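Side-chain contacts in glycerol trinitrate reductase (PDB 5EPD), which probably uses FMN to carry out reductions of the Old Yellow Enzyme type, glycerol trinitrate being its named substrate, and is seen here without the cofactor: residues 206-211 against 248-253; 228-233 against 271-276; 220-225 against 267-272; 298-303 against 309-314. One frame throughout, in Å; residues are numbered along the deposited sequence.

Interaction 1. Residues 206-211 against 248-253; sequences FAKDGA and RISPVS
Lys208 makes the whole of this contact from its side, reaching across from the end of helix 202-207 to the turn that follows strand 245-249. It is the first residue to leave helical geometry, and its CA is 9.1 Å from the CA of Pro251, a gap that the side chain spans by running extended beyond CG. The first torsion, -68°, sets CG beside the backbone N, and from there CD, CE and NZ go straight to the turn. The ammonium is gripped there by three oxygens. NZ donates to Ser253 OG at 2.7 Å and to Ser250 O at 2.8 Å, in the latter case with NZ almost in line with the carbonyl, the C=O...N angle being 160°. A weak third bond goes from NZ to Pro251 O at 3.2 Å. Glu204, one helical turn earlier, adds a salt bridge to the same nitrogen, so the buried charge is probably balanced by a carboxylate as well as by the oxygens of the turn. CE also lies 3.4 Å from Pro251 O. Ser253 OG is itself bonded to Ile258 O, which probably helps to fix the hydroxyl, while that of Ser250 is engaged by Asn199 N. The lysine thus ties the loop leaving one barrel strand to the helix after the preceding strand, at the C-terminal ends of the strands, where the active sites of TIM barrels lie.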
# COMPACT_ATOMS: atom_id res chain seq x y z
N PHE A 206 -11.80 10.91 -0.52
CA PHE A 206 -12.61 11.51 0.54
C PHE A 206 -11.84 12.60 1.27
O PHE A 206 -12.41 13.65 1.56
CB PHE A 206 -13.08 10.44 1.56
CG PHE A 206 -14.41 9.79 1.21
CD1 PHE A 206 -14.47 8.71 0.34
CD2 PHE A 206 -15.60 10.26 1.78
CE1 PHE A 206 -15.68 8.11 0.04
CE2 PHE A 206 -16.81 9.66 1.46
CZ PHE A 206 -16.86 8.57 0.60
N ALA A 207 -10.58 12.33 1.58
CA ALA A 207 -9.72 13.24 2.30
C ALA A 207 -9.41 14.58 1.59
O ALA A 207 -9.31 15.63 2.24
CB ALA A 207 -8.41 12.53 2.64
N LYS A 208 -9.24 14.53 0.27
CA LYS A 208 -8.86 15.71 -0.53
C LYS A 208 -10.05 16.39 -1.24
O LYS A 208 -10.84 15.74 -1.93
CB LYS A 208 -7.74 15.33 -1.52
CG LYS A 208 -6.44 15.00 -0.80
CD LYS A 208 -5.29 14.64 -1.73
CE LYS A 208 -4.00 14.48 -0.94
NZ LYS A 208 -2.87 13.97 -1.77
N ASP A 209 -10.16 17.71 -1.09
CA ASP A 209 -11.29 18.49 -1.64
C ASP A 209 -11.34 18.59 -3.15
O ASP A 209 -12.39 18.95 -3.73
CB ASP A 209 -11.36 19.89 -1.02
CG ASP A 209 -10.08 20.72 -1.20
OD1 ASP A 209 -9.09 20.33 -1.85
OD2 ASP A 209 -10.07 21.83 -0.63
N GLY A 210 -10.23 18.26 -3.81
CA GLY A 210 -10.22 18.16 -5.27
C GLY A 210 -11.17 17.11 -5.79
O GLY A 210 -11.63 17.20 -6.92
N ALA A 211 -11.46 16.10 -4.96
CA ALA A 211 -12.36 15.03 -5.34
C ALA A 211 -13.55 14.85 -4.42
O ALA A 211 -14.47 14.10 -4.78
CB ALA A 211 -11.59 13.72 -5.41
N ARG A 248 -0.84 3.95 5.05
CA ARG A 248 -0.03 4.77 4.12
C ARG A 248 -0.80 6.03 3.71
O ARG A 248 -1.97 5.93 3.41
CB ARG A 248 0.29 3.97 2.86
CG ARG A 248 1.33 4.59 1.94
CD ARG A 248 1.69 3.68 0.75
NE ARG A 248 3.14 3.66 0.49
CZ ARG A 248 3.71 3.47 -0.71
NH1 ARG A 248 2.97 3.29 -1.79
NH2 ARG A 248 5.05 3.46 -0.83
N ILE A 249 -0.12 7.20 3.69
CA ILE A 249 -0.68 8.46 3.18
C ILE A 249 0.31 9.18 2.27
O ILE A 249 1.52 8.97 2.34
CB ILE A 249 -1.05 9.45 4.31
CG1 ILE A 249 0.20 9.85 5.10
CG2 ILE A 249 -2.10 8.82 5.22
CD1 ILE A 249 -0.00 10.81 6.25
N SER A 250 -0.22 10.05 1.44
CA SER A 250 0.56 10.82 0.48
C SER A 250 0.00 12.25 0.46
O SER A 250 -0.81 12.58 -0.43
CB SER A 250 0.41 10.18 -0.91
OG SER A 250 -0.96 10.16 -1.34
N PRO A 251 0.40 13.09 1.44
CA PRO A 251 -0.15 14.45 1.59
C PRO A 251 -0.12 15.30 0.32
O PRO A 251 -1.12 15.94 -0.02
CB PRO A 251 0.77 15.08 2.65
CG PRO A 251 1.18 13.92 3.49
CD PRO A 251 1.36 12.78 2.52
N VAL A 252 1.02 15.29 -0.38
CA VAL A 252 1.21 16.07 -1.58
C VAL A 252 1.01 15.19 -2.82
O VAL A 252 1.79 14.31 -3.10
CB VAL A 252 2.61 16.68 -1.60
CG1 VAL A 252 2.76 17.62 -2.79
CG2 VAL A 252 2.87 17.43 -0.30
N SER A 253 -0.07 15.44 -3.56
CA SER A 253 -0.36 14.66 -4.77
C SER A 253 0.69 15.00 -5.84
O SER A 253 1.32 16.06 -5.78
CB SER A 253 -1.76 15.01 -5.31
OG SER A 253 -2.74 15.02 -4.27

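Interaction 2. Residues 228-233 against 271-276; sequences LMLEVT and VDKLDA
Two neighbouring helices of the outer layer of the TIM barrel, 227-240 and 263-276, meet here through Leu230 and Thr233 on one and Lys273 and Leu274 on the other. The short segments run almost parallel, 14° apart, with their axes 10.5 Å from each other at closest approach. Leu230 provides the larger part of the first surface. Its side chain bears on the base of Lys273 at about a right angle, and both methyls share the load: CD1 and CD2 each lie 3.6 Å from Lys273 CB. CD2 also reaches Leu274 CG at 4.1 Å, so the leucine fork touches two successive residues of the other helix. Only the aliphatic root of Lys273 is used, because its chain bends at chi2 (-79°) and carries the amine away from the contact. Further along, Thr233 CG2 meets Leu274 CD2 at 3.8 Å, again crosswise. The threonine presents that methyl because chi1, -46°, lays OG1 back beside its own backbone N, where the hydroxyl donates to Met229 O at 2.9 Å. Met229 O also accepts from Thr233 N, the two donors arriving from opposite faces of its plane; the polar group is thereby satisfied within its helix and the methyl remains for apolar packing. Thr233 and Leu274 both rest on Ile247 of strand 245-249, which passes beneath the pair. Two near-parallel helices linked through an intervening strand, and packed side by side over it, make the repeating pattern of the TIM barrel.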
# COMPACT_ATOMS: atom_id res chain seq x y z
N LEU A 228 -13.96 9.06 6.73
CA LEU A 228 -13.94 7.67 6.27
C LEU A 228 -12.58 7.04 6.58
O LEU A 228 -12.53 5.96 7.16
CB LEU A 228 -14.26 7.55 4.79
CG LEU A 228 -14.45 6.14 4.24
CD1 LEU A 228 -15.62 5.45 4.92
CD2 LEU A 228 -14.62 6.18 2.74
N MET A 229 -11.49 7.74 6.25
CA MET A 229 -10.14 7.19 6.48
C MET A 229 -9.96 6.77 7.94
O MET A 229 -9.47 5.67 8.22
CB MET A 229 -9.04 8.21 6.09
CG MET A 229 -7.59 7.68 6.17
SD MET A 229 -6.34 8.90 5.69
CE MET A 229 -6.71 9.11 3.94
N LEU A 230 -10.36 7.66 8.85
CA LEU A 230 -10.22 7.43 10.27
C LEU A 230 -11.16 6.33 10.76
O LEU A 230 -10.76 5.50 11.59
CB LEU A 230 -10.46 8.74 11.04
CG LEU A 230 -9.47 9.89 10.79
CD1 LEU A 230 -9.95 11.12 11.55
CD2 LEU A 230 -8.04 9.51 11.20
N GLU A 231 -12.39 6.31 10.26
CA GLU A 231 -13.32 5.23 10.59
C GLU A 231 -12.79 3.90 10.15
O GLU A 231 -12.93 2.90 10.87
CB GLU A 231 -14.70 5.46 9.97
CG GLU A 231 -15.53 6.43 10.80
CD GLU A 231 -16.84 6.81 10.14
OE1 GLU A 231 -17.12 6.28 9.05
OE2 GLU A 231 -17.57 7.64 10.73
N VAL A 232 -12.19 3.87 8.96
CA VAL A 232 -11.67 2.61 8.41
C VAL A 232 -10.48 2.12 9.27
O VAL A 232 -10.47 0.98 9.72
CB VAL A 232 -11.31 2.73 6.91
CG1 VAL A 232 -10.42 1.58 6.46
CG2 VAL A 232 -12.57 2.77 6.05
N THR A 233 -9.51 2.98 9.53
CA THR A 233 -8.38 2.62 10.38
C THR A 233 -8.79 2.24 11.83
O THR A 233 -8.21 1.34 12.44
CB THR A 233 -7.34 3.78 10.41
OG1 THR A 233 -7.11 4.26 9.08
CG2 THR A 233 -6.02 3.33 11.03
N VAL A 271 -3.16 12.94 11.03
CA VAL A 271 -2.10 12.27 11.84
C VAL A 271 -2.34 12.43 13.34
O VAL A 271 -2.10 11.48 14.08
CB VAL A 271 -0.66 12.68 11.41
CG1 VAL A 271 0.40 12.17 12.40
CG2 VAL A 271 -0.36 12.14 10.01
N ASP A 272 -2.83 13.58 13.80
CA ASP A 272 -3.28 13.71 15.20
C ASP A 272 -4.26 12.60 15.57
O ASP A 272 -4.12 11.92 16.58
CB ASP A 272 -3.99 15.06 15.43
CG ASP A 272 -3.03 16.24 15.48
OD1 ASP A 272 -1.84 16.05 15.84
OD2 ASP A 272 -3.49 17.37 15.15
N LYS A 273 -5.28 12.46 14.74
CA LYS A 273 -6.30 11.44 14.97
C LYS A 273 -5.76 10.00 14.84
O LYS A 273 -6.19 9.11 15.59
CB LYS A 273 -7.44 11.69 14.00
CG LYS A 273 -8.26 12.91 14.39
CD LYS A 273 -9.22 12.54 15.52
CE LYS A 273 -10.16 13.68 15.88
NZ LYS A 273 -9.71 14.42 17.09
N LEU A 274 -4.85 9.78 13.90
CA LEU A 274 -4.24 8.46 13.76
C LEU A 274 -3.44 8.14 14.99
O LEU A 274 -3.55 7.04 15.52
CB LEU A 274 -3.33 8.37 12.53
CG LEU A 274 -4.08 8.31 11.20
CD1 LEU A 274 -3.10 8.64 10.07
CD2 LEU A 274 -4.74 6.94 11.02
N ASP A 275 -2.65 9.10 15.47
CA ASP A 275 -1.87 8.89 16.68
C ASP A 275 -2.77 8.55 17.87
O ASP A 275 -2.44 7.68 18.69
CB ASP A 275 -1.04 10.11 17.02
CG ASP A 275 -0.02 9.82 18.10
OD1 ASP A 275 0.70 8.80 18.01
OD2 ASP A 275 0.08 10.61 19.06
N ALA A 276 -3.91 9.21 17.94
CA ALA A 276 -4.88 8.98 19.00
C ALA A 276 -5.40 7.55 19.00
O ALA A 276 -5.67 7.00 20.07
CB ALA A 276 -6.05 9.96 18.90

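Interaction 3. Residues 220-225 against 267-272; sequences GSVENR and YDYIVD
Within 267-272, Tyr269 makes the contact with the 220-225 segment, packing against Val222 and Glu223 in the first turn of the short helix 222-225. Gln266, just before this segment, adds hydrogen bonds to Val222 O and Arg225 NE. The Tyr267 ring packs on helix 202-207, and Asp268 faces helix 300-306. Tyr269 holds CG anti to its backbone N (chi1 179°), which extends the ring toward the short helix. At the root of the side chain, Val222 CG1 lies 3.5 Å from Tyr269 CB and equally far from CG, and the two side chains cross at a slant. At the phenol end Glu223 takes over. Its CG is 3.7 Å from Tyr269 OH, and the side chain crosses the tyrosine at about a right angle; its CB and CG methylenes do the touching, and the bend at chi2 (84°) takes the carboxylate onward. The first turn that carries both partners is capped by Ser221, whose OG accepts from Asn224 N at 3.3 Å with an N-H...O angle of 162°. Next along the helix, Ile270 turns to Ala226. The contact lies at the surface: helix 222-225 packs on helix 263-276, which also meets helix 300-306 through Val271 and Leu303, and Ile249 of strand 245-249 meets Tyr267 and Val271.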
# COMPACT_ATOMS: atom_id res chain seq x y z
N GLY A 220 -17.05 18.55 3.27
CA GLY A 220 -17.35 19.92 3.63
C GLY A 220 -16.41 20.52 4.64
O GLY A 220 -16.53 21.70 4.95
N SER A 221 -15.48 19.73 5.17
CA SER A 221 -14.49 20.26 6.10
C SER A 221 -13.36 19.27 6.32
O SER A 221 -13.42 18.10 5.92
CB SER A 221 -15.13 20.60 7.45
OG SER A 221 -15.60 19.43 8.11
N VAL A 222 -12.32 19.76 6.98
CA VAL A 222 -11.18 18.92 7.31
C VAL A 222 -11.68 17.64 7.98
O VAL A 222 -11.34 16.54 7.56
CB VAL A 222 -10.22 19.66 8.27
CG1 VAL A 222 -9.21 18.70 8.90
CG2 VAL A 222 -9.53 20.80 7.51
N GLU A 223 -12.51 17.82 8.99
CA GLU A 223 -12.94 16.75 9.88
C GLU A 223 -13.85 15.76 9.17
O GLU A 223 -13.76 14.56 9.38
CB GLU A 223 -13.65 17.34 11.12
CG GLU A 223 -12.77 18.22 12.03
CD GLU A 223 -12.62 19.70 11.60
OE1 GLU A 223 -13.18 20.13 10.56
OE2 GLU A 223 -11.93 20.46 12.33
N ASN A 224 -14.74 16.28 8.33
CA ASN A 224 -15.62 15.44 7.57
C ASN A 224 -14.93 14.67 6.48
O ASN A 224 -15.19 13.48 6.33
CB ASN A 224 -16.70 16.30 6.95
CG ASN A 224 -17.77 16.65 7.94
OD1 ASN A 224 -17.61 16.41 9.14
ND2 ASN A 224 -18.89 17.17 7.45
N ARG A 225 -14.08 15.36 5.70
CA ARG A 225 -13.30 14.72 4.62
C ARG A 225 -12.43 13.57 5.16
O ARG A 225 -12.22 12.54 4.51
CB ARG A 225 -12.42 15.77 3.90
CG ARG A 225 -13.17 16.56 2.84
CD ARG A 225 -12.21 17.28 1.89
NE ARG A 225 -11.34 18.13 2.68
CZ ARG A 225 -11.66 19.35 3.12
NH1 ARG A 225 -12.84 19.90 2.81
NH2 ARG A 225 -10.80 20.03 3.87
N TYR A 267 -3.66 17.09 6.85
CA TYR A 267 -2.87 15.90 7.25
C TYR A 267 -2.27 16.01 8.65
O TYR A 267 -1.96 14.98 9.26
CB TYR A 267 -1.83 15.51 6.19
CG TYR A 267 -2.47 14.74 5.05
CD1 TYR A 267 -3.08 15.41 3.99
CD2 TYR A 267 -2.52 13.35 5.05
CE1 TYR A 267 -3.73 14.73 2.97
CE2 TYR A 267 -3.15 12.64 4.03
CZ TYR A 267 -3.76 13.34 2.99
OH TYR A 267 -4.40 12.69 1.98
N ASP A 268 -2.13 17.24 9.17
CA ASP A 268 -1.87 17.45 10.60
C ASP A 268 -3.05 16.90 11.41
O ASP A 268 -2.85 16.22 12.44
CB ASP A 268 -1.73 18.94 10.93
CG ASP A 268 -0.44 19.53 10.46
OD1 ASP A 268 0.49 18.78 10.10
OD2 ASP A 268 -0.35 20.77 10.46
N TYR A 269 -4.27 17.22 10.96
CA TYR A 269 -5.49 16.69 11.58
C TYR A 269 -5.54 15.16 11.57
O TYR A 269 -5.68 14.52 12.63
CB TYR A 269 -6.76 17.24 10.89
CG TYR A 269 -8.01 16.67 11.53
CD1 TYR A 269 -8.47 17.17 12.75
CD2 TYR A 269 -8.71 15.60 10.95
CE1 TYR A 269 -9.60 16.65 13.37
CE2 TYR A 269 -9.85 15.07 11.57
CZ TYR A 269 -10.30 15.60 12.78
OH TYR A 269 -11.43 15.12 13.43
N ILE A 270 -5.43 14.59 10.37
CA ILE A 270 -5.44 13.13 10.16
C ILE A 270 -4.38 12.42 11.01
O ILE A 270 -4.67 11.41 11.65
CB ILE A 270 -5.30 12.75 8.66
CG1 ILE A 270 -6.64 12.95 7.95
CG2 ILE A 270 -4.86 11.28 8.49
CD1 ILE A 270 -6.52 13.27 6.47
N VAL A 271 -3.16 12.94 11.03
CA VAL A 271 -2.10 12.27 11.84
C VAL A 271 -2.34 12.43 13.34
O VAL A 271 -2.10 11.48 14.08
CB VAL A 271 -0.66 12.68 11.41
CG1 VAL A 271 0.40 12.17 12.40
CG2 VAL A 271 -0.36 12.14 10.01
N ASP A 272 -2.83 13.58 13.80
CA ASP A 272 -3.28 13.71 15.20
C ASP A 272 -4.26 12.60 15.57
O ASP A 272 -4.12 11.92 16.58
CB ASP A 272 -3.99 15.06 15.43
CG ASP A 272 -3.03 16.24 15.48
OD1 ASP A 272 -1.84 16.05 15.84
OD2 ASP A 272 -3.49 17.37 15.15

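Interaction 4. Residues 298-303 against 309-314; sequences FDYGSL and RTYIAN
Tyr311, on strand 310-313, projects its ring toward the first turn of helix 300-306 and touches Tyr300 and Leu303 there. With CG anti to the backbone N (chi1 -174°), its side chain stands out from the strand and delivers the phenol oxygen to the start of the helix. Tyr311 OH lies 3.5 Å from Tyr300 CB and 3.6 Å from Tyr300 CD1, so the hydroxyl meets the base and near side of the other tyrosine, and the two side chains cross at about a right angle. Leu303, one turn further on, approaches the Tyr311 ring at its edge, close to the ring plane, with its CB 4.5 Å from CE2. The Tyr300 ring is also backed by Phe298, whose CD2 sits 3.4 Å above the ring centre. The turn beneath Tyr300 and Leu303 starts at Asp299, the N-cap: Ser302 N donates to Asp299 OD1 at 2.9 Å, meeting the oxygen from above the carboxylate plane. Outside the two segments, Glu286 hydrogen-bonds to Tyr311 OH. Across the segments themselves no hydrogen bond is made, and the junction of helix and strand rests on van der Waals packing. The polar end of the buried Tyr311 is thus satisfied by a carboxylate rather than by the helix; that bond probably helps to hold the phenol in position against Tyr300.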
# COMPACT_ATOMS: atom_id res chain seq x y z
N PHE A 298 5.78 21.38 1.68
CA PHE A 298 5.11 20.64 2.77
C PHE A 298 6.01 20.37 3.98
O PHE A 298 7.21 20.15 3.83
CB PHE A 298 4.55 19.31 2.23
CG PHE A 298 3.60 18.61 3.18
CD1 PHE A 298 2.24 18.89 3.17
CD2 PHE A 298 4.08 17.66 4.10
CE1 PHE A 298 1.37 18.25 4.05
CE2 PHE A 298 3.22 17.02 4.99
CZ PHE A 298 1.86 17.32 4.97
N ASP A 299 5.43 20.38 5.19
CA ASP A 299 6.17 20.10 6.45
C ASP A 299 5.91 18.70 7.00
O ASP A 299 4.95 18.50 7.74
CB ASP A 299 5.83 21.13 7.55
CG ASP A 299 6.63 20.90 8.85
OD1 ASP A 299 7.37 19.91 8.95
OD2 ASP A 299 6.51 21.71 9.79
N TYR A 300 6.79 17.76 6.67
CA TYR A 300 6.66 16.39 7.15
C TYR A 300 7.04 16.27 8.62
O TYR A 300 6.58 15.35 9.32
CB TYR A 300 7.49 15.42 6.28
CG TYR A 300 7.01 15.36 4.83
CD1 TYR A 300 5.93 14.54 4.45
CD2 TYR A 300 7.62 16.14 3.86
CE1 TYR A 300 5.48 14.52 3.14
CE2 TYR A 300 7.18 16.12 2.55
CZ TYR A 300 6.12 15.32 2.19
OH TYR A 300 5.72 15.33 0.87
N GLY A 301 7.88 17.19 9.09
CA GLY A 301 8.31 17.23 10.49
C GLY A 301 7.12 17.41 11.42
O GLY A 301 7.13 16.87 12.54
N SER A 302 6.11 18.16 10.95
CA SER A 302 4.85 18.30 11.68
C SER A 302 4.24 16.93 11.91
O SER A 302 3.89 16.61 13.05
CB SER A 302 3.87 19.20 10.90
OG SER A 302 2.59 19.29 11.53
N LEU A 303 4.12 16.14 10.84
CA LEU A 303 3.47 14.82 10.91
C LEU A 303 4.26 13.86 11.78
O LEU A 303 3.71 13.13 12.63
CB LEU A 303 3.32 14.19 9.51
CG LEU A 303 2.57 14.99 8.43
CD1 LEU A 303 2.35 14.11 7.22
CD2 LEU A 303 1.25 15.55 8.95
N ARG A 309 4.51 6.93 17.30
CA ARG A 309 5.08 5.61 16.99
C ARG A 309 5.94 5.68 15.71
O ARG A 309 6.46 6.75 15.36
CB ARG A 309 3.94 4.60 16.83
CG ARG A 309 3.62 3.79 18.07
CD ARG A 309 2.75 4.53 19.06
NE ARG A 309 2.35 3.63 20.13
CZ ARG A 309 1.22 3.71 20.84
NH1 ARG A 309 0.30 4.65 20.59
NH2 ARG A 309 0.99 2.83 21.80
N THR A 310 6.07 4.56 15.00
CA THR A 310 6.88 4.47 13.77
C THR A 310 6.43 5.33 12.58
O THR A 310 5.24 5.41 12.24
CB THR A 310 6.96 3.01 13.30
OG1 THR A 310 7.38 2.21 14.40
CG2 THR A 310 7.92 2.84 12.11
N TYR A 311 7.42 5.97 11.96
CA TYR A 311 7.23 6.68 10.69
C TYR A 311 8.04 5.89 9.65
O TYR A 311 9.25 5.65 9.81
CB TYR A 311 7.74 8.11 10.85
CG TYR A 311 7.52 9.07 9.69
CD1 TYR A 311 8.24 8.97 8.49
CD2 TYR A 311 6.65 10.16 9.84
CE1 TYR A 311 8.06 9.91 7.46
CE2 TYR A 311 6.47 11.10 8.82
CZ TYR A 311 7.17 10.98 7.64
OH TYR A 311 6.95 11.95 6.67
N ILE A 312 7.35 5.39 8.64
CA ILE A 312 8.00 4.80 7.49
C ILE A 312 8.03 5.85 6.38
O ILE A 312 6.97 6.31 5.91
CB ILE A 312 7.26 3.56 6.97
CG1 ILE A 312 7.05 2.57 8.12
CG2 ILE A 312 8.03 2.94 5.80
CD1 ILE A 312 6.34 1.28 7.72
N ALA A 313 9.24 6.24 5.98
CA ALA A 313 9.42 7.19 4.89
C ALA A 313 9.67 6.50 3.54
O ALA A 313 10.39 5.49 3.44
CB ALA A 313 10.56 8.14 5.23
N ASN A 314 9.06 7.04 2.48
CA ASN A 314 9.24 6.52 1.15
C ASN A 314 9.78 7.58 0.18
O ASN A 314 9.05 8.49 -0.20
CB ASN A 314 7.91 5.93 0.66
CG ASN A 314 8.02 5.33 -0.73
OD1 ASN A 314 7.41 5.82 -1.67
ND2 ASN A 314 8.82 4.30 -0.88

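Overall arrangement
Helix 263-276 connects interactions 2 and 3, which share Val271 and Asp272 and have centres about 9 Å apart; Leu230 CD1 approaches Tyr269 CE2 at 4.0 Å between them. Interaction 1, about 10 Å from interaction 3 between centres, joins it where Lys208 CE packs 3.4 Å from Tyr267 OH. A probable hydrogen bond of 2.6 Å between Asp268 OD1 and Ser302 OG links interactions 3 and 4, while Pro251 CB, 3.4 Å from Phe298 CZ, brings 1 and 4 together. Interactions 2 and 3 lie in the helical layer outside the barrel. Interaction 1 lies at the C-terminal ends of the strands, where FMN binds in Old Yellow Enzymes; none is bound in this form.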